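Local structure of histone-lysine N-methyltransferase SETMAR (Homo sapiens, 3BO5) at residues K272-Y275 with S280-A283. The protein methylates lysine on histone H3 through this SET methyltransferase region, in a protein fused to a DNA-binding mariner transposase and active in double-strand break repair. The protein carries 2 engineered substitutions. Numbering follows the deposited sequence.
With ZN (zinc ion), chain E; SAH (S-adenosyl-L-homocysteine), chain F.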
loop_
_atom_site.group_PDB
_atom_site.type_symbol
_atom_site.label_atom_id
_atom_site.label_comp_id
_atom_site.label_asym_id
_atom_site.label_seq_id
_atom_site.Cartn_x
_atom_site.Cartn_y
_atom_site.Cartn_z
ATOM N N LYS A 272 -6.914 -16.025 -13.801
ATOM C CA LYS A 272 -5.497 -16.347 -13.743
ATOM C C LYS A 272 -5.259 -17.229 -12.535
ATOM O O LYS A 272 -5.911 -17.036 -11.520
ATOM C CB LYS A 272 -4.707 -15.066 -13.571
ATOM C CG LYS A 272 -4.820 -14.183 -14.820
ATOM C CD LYS A 272 -3.649 -13.268 -14.812
ATOM C CE LYS A 272 -3.633 -12.322 -16.017
ATOM N NZ LYS A 272 -2.256 -11.743 -16.039
ATOM N N PRO A 273 -4.403 -18.233 -12.669
ATOM C CA PRO A 273 -4.192 -19.170 -11.540
ATOM C C PRO A 273 -3.401 -18.492 -10.458
ATOM O O PRO A 273 -2.553 -17.659 -10.763
ATOM C CB PRO A 273 -3.309 -20.256 -12.105
ATOM C CG PRO A 273 -3.263 -20.007 -13.553
ATOM C CD PRO A 273 -3.643 -18.627 -13.870
ATOM N N CYS A 274 -3.704 -18.894 -9.231
ATOM C CA CYS A 274 -2.992 -18.407 -8.049
ATOM C C CYS A 274 -2.043 -19.527 -7.631
ATOM O O CYS A 274 -2.444 -20.688 -7.476
ATOM C CB CYS A 274 -3.991 -18.109 -6.888
ATOM S SG CYS A 274 -3.073 -17.466 -5.494
ATOM N N TYR A 275 -0.818 -19.129 -7.288
ATOM C CA TYR A 275 0.226 -20.046 -6.813
ATOM C C TYR A 275 0.669 -19.626 -5.391
ATOM O O TYR A 275 1.855 -19.830 -5.015
ATOM C CB TYR A 275 1.445 -20.073 -7.758
ATOM C CG TYR A 275 1.088 -20.329 -9.191
ATOM C CD1 TYR A 275 0.295 -21.456 -9.498
ATOM C CD2 TYR A 275 1.553 -19.521 -10.201
ATOM C CE1 TYR A 275 -0.027 -21.751 -10.833
ATOM C CE2 TYR A 275 1.218 -19.786 -11.557
ATOM C CZ TYR A 275 0.433 -20.918 -11.828
ATOM O OH TYR A 275 0.108 -21.258 -13.145
ATOM N N SER A 280 -5.975 -22.398 2.206
ATOM C CA SER A 280 -7.280 -21.966 1.730
ATOM C C SER A 280 -7.212 -21.382 0.313
ATOM O O SER A 280 -8.150 -20.696 -0.098
ATOM C CB SER A 280 -7.901 -20.937 2.674
ATOM O OG SER A 280 -7.154 -19.736 2.707
ATOM N N CYS A 281 -6.115 -21.632 -0.421
ATOM C CA CYS A 281 -6.041 -21.076 -1.812
ATOM C C CYS A 281 -7.296 -21.367 -2.623
ATOM O O CYS A 281 -7.846 -22.492 -2.555
ATOM C CB CYS A 281 -4.827 -21.560 -2.557
ATOM S SG CYS A 281 -4.524 -20.680 -4.148
ATOM N N THR A 282 -7.784 -20.371 -3.361
ATOM C CA THR A 282 -8.984 -20.556 -4.181
ATOM C C THR A 282 -8.585 -21.015 -5.578
ATOM O O THR A 282 -9.482 -21.320 -6.406
ATOM C CB THR A 282 -9.671 -19.227 -4.347
ATOM O OG1 THR A 282 -8.756 -18.328 -5.001
ATOM C CG2 THR A 282 -10.076 -18.675 -3.007
ATOM N N ALA A 283 -7.271 -21.045 -5.859
ATOM C CA ALA A 283 -6.653 -21.398 -7.139
ATOM C C ALA A 283 -6.772 -20.298 -8.203
ATOM O O ALA A 283 -6.251 -20.475 -9.322
ATOM C CB ALA A 283 -7.237 -22.778 -7.717
HETATM ZN ZN ZN E . -3.983 -18.516 -3.552
HETATM N N SAH F . 4.999 -10.587 -9.819
HETATM C CA SAH F . 4.888 -9.141 -10.197
HETATM C CB SAH F . 4.630 -8.232 -8.972
HETATM C CG SAH F . 3.139 -8.299 -8.596
HETATM S SD SAH F . 2.091 -7.517 -9.858
HETATM C C SAH F . 6.171 -8.736 -10.957
HETATM O O SAH F . 6.984 -9.585 -11.310
HETATM O OXT SAH F . 6.348 -7.496 -11.188
HETATM C "C5'" SAH F . 0.851 -8.809 -10.078
HETATM C "C4'" SAH F . 1.294 -9.976 -10.958
HETATM O "O4'" SAH F . 2.161 -10.862 -10.244
HETATM C "C3'" SAH F . 0.159 -10.855 -11.392
HETATM O "O3'" SAH F . -0.487 -10.317 -12.579
HETATM C "C2'" SAH F . 0.811 -12.181 -11.656
HETATM O "O2'" SAH F . 1.631 -12.155 -12.839
HETATM C "C1'" SAH F . 1.802 -12.232 -10.510
HETATM N N9 SAH F . 1.211 -12.744 -9.258
HETATM C C8 SAH F . 1.023 -12.066 -8.056
HETATM N N7 SAH F . 0.549 -12.913 -7.163
HETATM C C5 SAH F . 0.453 -14.138 -7.722
HETATM C C6 SAH F . -0.029 -15.358 -7.202
HETATM N N6 SAH F . -0.416 -15.583 -5.944
HETATM N N1 SAH F . -0.037 -16.411 -8.112
HETATM C C2 SAH F . 0.383 -16.262 -9.397
HETATM N N3 SAH F . 0.884 -15.097 -9.940
HETATM C C4 SAH F . 0.828 -14.053 -9.066
#
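Lys272 comes up to Ala283 with its backbone O, which lies beside the O of Ala283. Its extended side chain runs off from 280-283, and NZ is hydrogen-bonded to Asn178 OD1. Pro273 meets Ala283 through its backbone carbon: CA of Pro273 makes a C-H...O contact of 3.3 Å with O of Ala283. The same oxygen of Ala283 takes a hydrogen bond of 3.0 Å from N of Cys274. That bond is fairly straight at hydrogen, 160°, but the donor stands well above the carbonyl plane. The oxygen thus takes one N-H bond and a weaker C-H contact from adjacent residues. Cys274 is buried, and its thiolate carries the contact. With SG anti to the backbone N (chi1 -178°), SG of Cys274 binds the zinc ion at 2.4 Å. Cys281 SG binds it at 2.3 Å and lies 3.8 Å from Cys274 SG. Cys213 and Cys276 complete the four-cysteine site. This is the post-SET zinc site, in which three cysteines of the C-terminal loop are tied to one from the SET domain. Pro273, Cys274 and Tyr275 also line the cofactor pocket, near His211, whose O is hydrogen-bonded to the cofactor. The sulfur of Cys281 has a further role: N of Ala283 donates to Cys281 SG at 3.3 Å (152° at hydrogen), an N-H...S bond within 280-283 that probably draws off some of the sulfur's charge. On the cofactor side, Cys274 SG lies 3.3 Å from N6 of S-adenosyl-L-homocysteine. The backbone N-H of Tyr275 donates to adenine N1, with N to N1 2.9 Å. The Tyr275 ring lies obliquely by the adenine, with CD2 nearest C2, while Lys135 makes a cation-pi contact with the ring.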